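Local structure of NIF3-related protein (Bacillus cereus, 2GX8) at residues K239-K242 and A243-A247; N322-F326 and K327-V331. The protein is of unknown function but belongs to the Duf34/NIF3 family, binds zinc at a dimetal site and carries a probably regulatory domain. One frame throughout, in Å; residues are numbered along the deposited sequence.

Contact 1: K239-K242 and A243-A247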
ATOM      1  N   LYS C 239     -29.762 -12.811 -22.953  1.00 59.63           N
ATOM      2  CA  LYS C 239     -30.707 -12.688 -24.061  1.00 58.88           C
ATOM      3  C   LYS C 239     -30.845 -14.003 -24.843  1.00 58.62           C
ATOM      4  O   LYS C 239     -31.956 -14.439 -25.127  1.00 59.08           O
ATOM      5  CB  LYS C 239     -30.306 -11.519 -24.982  1.00 58.90           C
ATOM      6  CG  LYS C 239     -31.024 -11.507 -26.312  1.00 58.60           C
ATOM      7  CD  LYS C 239     -30.774 -10.256 -27.132  1.00 58.73           C
ATOM      8  CE  LYS C 239     -31.641 -10.308 -28.384  1.00 57.04           C
ATOM      9  NZ  LYS C 239     -31.699  -9.011 -29.103  1.00 56.29           N
ATOM     10  N   VAL C 240     -29.721 -14.641 -25.165  1.00 57.83           N
ATOM     11  CA  VAL C 240     -29.731 -15.895 -25.922  1.00 57.53           C
ATOM     12  C   VAL C 240     -30.369 -17.088 -25.170  1.00 58.14           C
ATOM     13  O   VAL C 240     -31.109 -17.883 -25.764  1.00 58.32           O
ATOM     14  CB  VAL C 240     -28.314 -16.244 -26.464  1.00 57.85           C
ATOM     15  CG1 VAL C 240     -28.261 -17.665 -26.984  1.00 55.69           C
ATOM     16  CG2 VAL C 240     -27.874 -15.235 -27.554  1.00 55.94           C
ATOM     17  N   ILE C 241     -30.091 -17.200 -23.870  1.00 57.77           N
ATOM     18  CA  ILE C 241     -30.680 -18.251 -23.032  1.00 56.77           C
ATOM     19  C   ILE C 241     -32.203 -18.042 -22.922  1.00 57.78           C
ATOM     20  O   ILE C 241     -32.975 -18.995 -23.013  1.00 58.59           O
ATOM     21  CB  ILE C 241     -29.999 -18.327 -21.601  1.00 57.29           C
ATOM     22  CG1 ILE C 241     -28.507 -18.693 -21.702  1.00 55.33           C
ATOM     23  CG2 ILE C 241     -30.703 -19.300 -20.657  1.00 54.21           C
ATOM     24  CD1 ILE C 241     -28.212 -19.875 -22.590  1.00 53.15           C
ATOM     25  N   LYS C 242     -32.631 -16.792 -22.753  1.00 57.70           N
ATOM     26  CA  LYS C 242     -34.051 -16.489 -22.629  1.00 57.59           C
ATOM     27  C   LYS C 242     -34.838 -16.856 -23.891  1.00 57.69           C
ATOM     28  O   LYS C 242     -35.923 -17.439 -23.800  1.00 58.40           O
ATOM     29  CB  LYS C 242     -34.265 -15.015 -22.254  1.00 58.05           C
ATOM     30  CG  LYS C 242     -35.738 -14.606 -22.162  1.00 57.40           C
ATOM     31  CD  LYS C 242     -35.927 -13.179 -21.718  1.00 58.30           C
ATOM     32  CE  LYS C 242     -35.645 -13.009 -20.246  1.00 59.38           C
ATOM     33  NZ  LYS C 242     -36.119 -11.682 -19.776  1.00 60.98           N
ATOM     34  N   ALA C 243     -34.287 -16.519 -25.056  1.00 57.34           N
ATOM     35  CA  ALA C 243     -34.910 -16.821 -26.349  1.00 57.30           C
ATOM     36  C   ALA C 243     -34.959 -18.326 -26.586  1.00 57.25           C
ATOM     37  O   ALA C 243     -35.945 -18.876 -27.098  1.00 57.15           O
ATOM     38  CB  ALA C 243     -34.143 -16.148 -27.468  1.00 57.16           C
ATOM     39  N   MET C 244     -33.874 -18.983 -26.205  1.00 57.89           N
ATOM     40  CA  MET C 244     -33.741 -20.418 -26.320  1.00 57.60           C
ATOM     41  C   MET C 244     -34.834 -21.122 -25.496  1.00 58.32           C
ATOM     42  O   MET C 244     -35.572 -21.976 -26.025  1.00 57.95           O
ATOM     43  CB  MET C 244     -32.377 -20.798 -25.787  1.00 58.15           C
ATOM     44  CG  MET C 244     -31.992 -22.228 -25.959  1.00 57.42           C
ATOM     45  SD  MET C 244     -30.534 -22.561 -24.944  1.00 57.77           S
ATOM     46  CE  MET C 244     -31.249 -22.697 -23.313  1.00 52.84           C
ATOM     47  N   VAL C 245     -34.947 -20.739 -24.217  1.00 58.12           N
ATOM     48  CA  VAL C 245     -35.942 -21.296 -23.291  1.00 56.91           C
ATOM     49  C   VAL C 245     -37.378 -21.053 -23.764  1.00 56.59           C
ATOM     50  O   VAL C 245     -38.235 -21.936 -23.663  1.00 56.34           O
ATOM     51  CB  VAL C 245     -35.734 -20.760 -21.854  1.00 56.64           C
ATOM     52  CG1 VAL C 245     -36.984 -20.990 -20.977  1.00 57.89           C
ATOM     53  CG2 VAL C 245     -34.532 -21.408 -21.233  1.00 54.69           C
ATOM     54  N   THR C 246     -37.637 -19.864 -24.292  1.00 56.69           N
ATOM     55  CA  THR C 246     -38.973 -19.543 -24.784  1.00 56.74           C
ATOM     56  C   THR C 246     -39.387 -20.482 -25.927  1.00 56.03           C
ATOM     57  O   THR C 246     -40.513 -21.066 -25.899  1.00 55.38           O
ATOM     58  CB  THR C 246     -39.074 -18.071 -25.239  1.00 57.33           C
ATOM     59  OG1 THR C 246     -38.548 -17.214 -24.217  1.00 59.62           O
ATOM     60  CG2 THR C 246     -40.525 -17.697 -25.508  1.00 56.59           C
ATOM     61  N   ALA C 247     -38.452 -20.658 -26.898  1.00 56.09           N
ATOM     62  CA  ALA C 247     -38.715 -21.483 -28.084  1.00 56.10           C
ATOM     63  C   ALA C 247     -38.799 -22.951 -27.746  1.00 56.78           C
ATOM     64  O   ALA C 247     -39.507 -23.725 -28.408  1.00 56.63           O
ATOM     65  CB  ALA C 247     -37.636 -21.259 -29.122  1.00 56.20           C
TER

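Contact 2: N322-F326 and K327-V331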
ATOM      1  N   ASN C 322       5.278   2.439 -27.553  1.00 49.46           N
ATOM      2  CA  ASN C 322       5.989   1.188 -27.769  1.00 52.07           C
ATOM      3  C   ASN C 322       5.183   0.251 -28.611  1.00 53.12           C
ATOM      4  O   ASN C 322       5.728  -0.445 -29.470  1.00 52.70           O
ATOM      5  CB  ASN C 322       6.401   0.535 -26.452  1.00 52.64           C
ATOM      6  CG  ASN C 322       7.622   1.197 -25.857  1.00 56.05           C
ATOM      7  OD1 ASN C 322       7.502   2.112 -25.053  1.00 61.42           O
ATOM      8  ND2 ASN C 322       8.808   0.808 -26.331  1.00 60.43           N
ATOM      9  N   GLN C 323       3.879   0.275 -28.376  1.00 53.46           N
ATOM     10  CA  GLN C 323       2.934  -0.524 -29.131  1.00 55.82           C
ATOM     11  C   GLN C 323       2.928  -0.061 -30.572  1.00 55.22           C
ATOM     12  O   GLN C 323       3.114  -0.849 -31.485  1.00 56.06           O
ATOM     13  CB  GLN C 323       1.543  -0.425 -28.478  1.00 56.79           C
ATOM     14  CG  GLN C 323       0.506  -1.427 -28.979  1.00 62.42           C
ATOM     15  CD  GLN C 323       0.838  -2.945 -28.771  1.00 70.57           C
ATOM     16  OE1 GLN C 323       1.859  -3.333 -28.182  1.00 75.25           O
ATOM     17  NE2 GLN C 323      -0.045  -3.796 -29.283  1.00 70.65           N
ATOM     18  N   ALA C 324       2.768   1.239 -30.765  1.00 56.88           N
ATOM     19  CA  ALA C 324       2.781   1.864 -32.098  1.00 56.89           C
ATOM     20  C   ALA C 324       4.003   1.464 -32.931  1.00 56.53           C
ATOM     21  O   ALA C 324       3.862   1.163 -34.103  1.00 57.82           O
ATOM     22  CB  ALA C 324       2.672   3.371 -31.980  1.00 55.67           C
ATOM     23  N   LYS C 325       5.185   1.428 -32.315  1.00 56.92           N
ATOM     24  CA  LYS C 325       6.414   1.019 -32.996  1.00 56.49           C
ATOM     25  C   LYS C 325       6.500  -0.504 -33.182  1.00 57.76           C
ATOM     26  O   LYS C 325       6.926  -0.990 -34.230  1.00 56.97           O
ATOM     27  CB  LYS C 325       7.644   1.510 -32.237  1.00 56.16           C
ATOM     28  CG  LYS C 325       8.955   1.328 -33.015  1.00 52.32           C
ATOM     29  CD  LYS C 325       8.948   2.209 -34.244  1.00 48.84           C
ATOM     30  CE  LYS C 325      10.051   1.864 -35.238  1.00 47.15           C
ATOM     31  NZ  LYS C 325       9.964   2.890 -36.334  1.00 49.69           N
ATOM     32  N   PHE C 326       6.107  -1.260 -32.159  1.00 58.57           N
ATOM     33  CA  PHE C 326       6.126  -2.724 -32.254  1.00 59.16           C
ATOM     34  C   PHE C 326       5.273  -3.179 -33.448  1.00 57.96           C
ATOM     35  O   PHE C 326       5.710  -4.009 -34.225  1.00 56.07           O
ATOM     36  CB  PHE C 326       5.648  -3.364 -30.939  1.00 60.97           C
ATOM     37  CG  PHE C 326       5.483  -4.863 -31.013  1.00 63.90           C
ATOM     38  CD1 PHE C 326       4.214  -5.448 -30.872  1.00 66.94           C
ATOM     39  CD2 PHE C 326       6.590  -5.688 -31.245  1.00 64.88           C
ATOM     40  CE1 PHE C 326       4.045  -6.824 -30.934  1.00 66.90           C
ATOM     41  CE2 PHE C 326       6.440  -7.073 -31.322  1.00 66.19           C
ATOM     42  CZ  PHE C 326       5.167  -7.648 -31.168  1.00 66.54           C
ATOM     43  N   LYS C 327       4.063  -2.617 -33.570  1.00 56.78           N
ATOM     44  CA  LYS C 327       3.158  -2.866 -34.692  1.00 55.94           C
ATOM     45  C   LYS C 327       3.666  -2.253 -36.024  1.00 55.63           C
ATOM     46  O   LYS C 327       3.006  -2.360 -37.061  1.00 55.24           O
ATOM     47  CB  LYS C 327       1.779  -2.305 -34.391  1.00 55.80           C
ATOM     48  CG  LYS C 327       1.073  -2.890 -33.185  1.00 58.19           C
ATOM     49  CD  LYS C 327       0.603  -4.280 -33.453  1.00 63.64           C
ATOM     50  CE  LYS C 327      -0.449  -4.715 -32.447  1.00 70.12           C
ATOM     51  NZ  LYS C 327      -1.771  -3.993 -32.567  1.00 67.65           N
ATOM     52  N   GLY C 328       4.808  -1.575 -35.993  1.00 54.45           N
ATOM     53  CA  GLY C 328       5.405  -1.055 -37.222  1.00 54.04           C
ATOM     54  C   GLY C 328       5.031   0.313 -37.767  1.00 53.59           C
ATOM     55  O   GLY C 328       5.349   0.604 -38.908  1.00 54.52           O
ATOM     56  N   ALA C 329       4.397   1.163 -36.968  1.00 53.23           N
ATOM     57  CA  ALA C 329       4.019   2.500 -37.414  1.00 52.55           C
ATOM     58  C   ALA C 329       5.237   3.279 -37.815  1.00 52.72           C
ATOM     59  O   ALA C 329       6.333   3.074 -37.282  1.00 53.01           O
ATOM     60  CB  ALA C 329       3.268   3.251 -36.295  1.00 52.08           C
ATOM     61  N   ASP C 330       5.039   4.159 -38.788  1.00 54.44           N
ATOM     62  CA  ASP C 330       6.072   5.051 -39.303  1.00 53.68           C
ATOM     63  C   ASP C 330       5.890   6.380 -38.592  1.00 55.27           C
ATOM     64  O   ASP C 330       6.858   7.133 -38.415  1.00 57.20           O
ATOM     65  CB  ASP C 330       5.896   5.274 -40.807  1.00 53.32           C
ATOM     66  CG  ASP C 330       6.312   4.076 -41.632  1.00 54.55           C
ATOM     67  OD1 ASP C 330       7.376   3.479 -41.337  1.00 55.81           O
ATOM     68  OD2 ASP C 330       5.591   3.749 -42.606  1.00 52.93           O
ATOM     69  N   VAL C 331       4.642   6.647 -38.196  1.00 52.38           N
ATOM     70  CA  VAL C 331       4.245   7.875 -37.543  1.00 52.39           C
ATOM     71  C   VAL C 331       3.087   7.582 -36.583  1.00 51.43           C
ATOM     72  O   VAL C 331       2.270   6.709 -36.841  1.00 51.36           O
ATOM     73  CB  VAL C 331       3.788   8.937 -38.576  1.00 51.85           C
ATOM     74  CG1 VAL C 331       2.584   8.468 -39.299  1.00 52.76           C
ATOM     75  CG2 VAL C 331       3.481  10.285 -37.906  1.00 51.37           C
TER

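Contact 1: K239-K242 and A243-A247
The carbonyl group of Lys242 is approached on both faces by Thr246: the backbone N comes from one side of its plane and the hydroxyl from the other. Thr246 N donates to Lys242 O at 3.0 Å as the usual bond of the helix, while Thr246 OG1 donates to Lys242 O over the shorter distance of 2.7 Å, tilted 32° from the plane. The torsion that permits this sets OG1 beside the residue's own N and anti to its carbonyl carbon (chi1 -49°), folding the hydroxyl back down the helix by one turn. The carbonyl of Ile241 has a carbon neighbour instead: Val245 CG2, likewise beside its backbone N, lies 3.4 Å from Ile241 O, and the Val245 N-H closes the nearly straight bond to the same oxygen at 2.9 Å.

On the side facing strands 150-168 and 255-260 the contact is apolar. Met244 runs extended from CB to SD and then bends at chi3 (77°), which brings its methyl CE to 4.2 Å from Ile241 CD1. At the other branch of Ile241, CG2 meets Val245 CG2 at 4.4 Å, a loose touch. Ile241 and Met244 share Val164 and Tyr255, on those two strands, as neighbours, whereas Val240 and Met244 press on Leu180 of helix 170-182. The segment thus belongs to an amphipathic helix, greasy toward the sheet and the partner helix, with Lys239, Lys242 and Thr246 exposed. Close to the end of helix 237-247, two donors grip Lys242 O, and the threonine hydroxyl spends its proton on the helix's own backbone, consistent with a polar side chain held close against the helix surface.

Contact 2: N322-F326 and K327-V331
Gly328, with phi at 88°, turns the chain out of helix 321-326 in a Schellman motif: Ala329 N donates to Ala324 O at 2.9 Å and, inside that loop, Gly328 N donates to Lys325 O at 2.8 Å. The inner bond comes from above the carbonyl plane, 69° out of it, whereas Lys327 N, one step earlier, meets Gln323 O almost head-on at 2.9 Å.

Among the side chains, Lys327 and Gln323 cross at an oblique angle. Lys327 CG stands beside its own backbone N (chi1 -61°), which leads the chain back over the last turn and places CG 3.3 Å from Gln323 O; a second bend at chi2 then brings CE to 3.3 Å from Gln323 NE2. Both polar ends serve the same acceptor elsewhere, since Gln323 NE2 and Lys327 NZ each donate to Leu153 O. The methyl of Ala329 sits 3.1 Å from Ala324 O and 4.4 Å from Ala324 CB, and both alanines rest on Ala311 of strand 306-313. Lys325 curls toward the exit of the turn, its NZ 3.8 Å from Ala329 O but hydrogen-bonded to Gly349 O.

The turn completes the helical leg of a beta-alpha-beta crossover between the parallel strands 306-313 and 331-335. Its chemistry is that of a C-cap: backbone N-H groups take up the carbonyls of Gln323, Ala324 and Lys325, small alanines allow close approach to the sheet, and the Gln323 amide and the Lys327 amino group meet at one carbonyl, tying the helix end to strand 150-168.

Contact 1 comes first along the chain and closes before contact 2 opens; their centres are 44 Å apart, on opposite sides of the chain's centre, and their nearest atoms about 29 Å. Helix 237-247 packs beside helix 170-182 on antiparallel strands, as in ferredoxin-like folds, and probably forms part of the regulatory domain. Helix 321-326 instead joins parallel strands in the metal-binding part, where strand 351-354 leads to His357 and Glu360, both zinc ligands. The long strand 150-168 spans the two regions: Val164 and Val166 meet contact 1, Leu153 meets contact 2. The helices therefore mark two separate units on one connected framework.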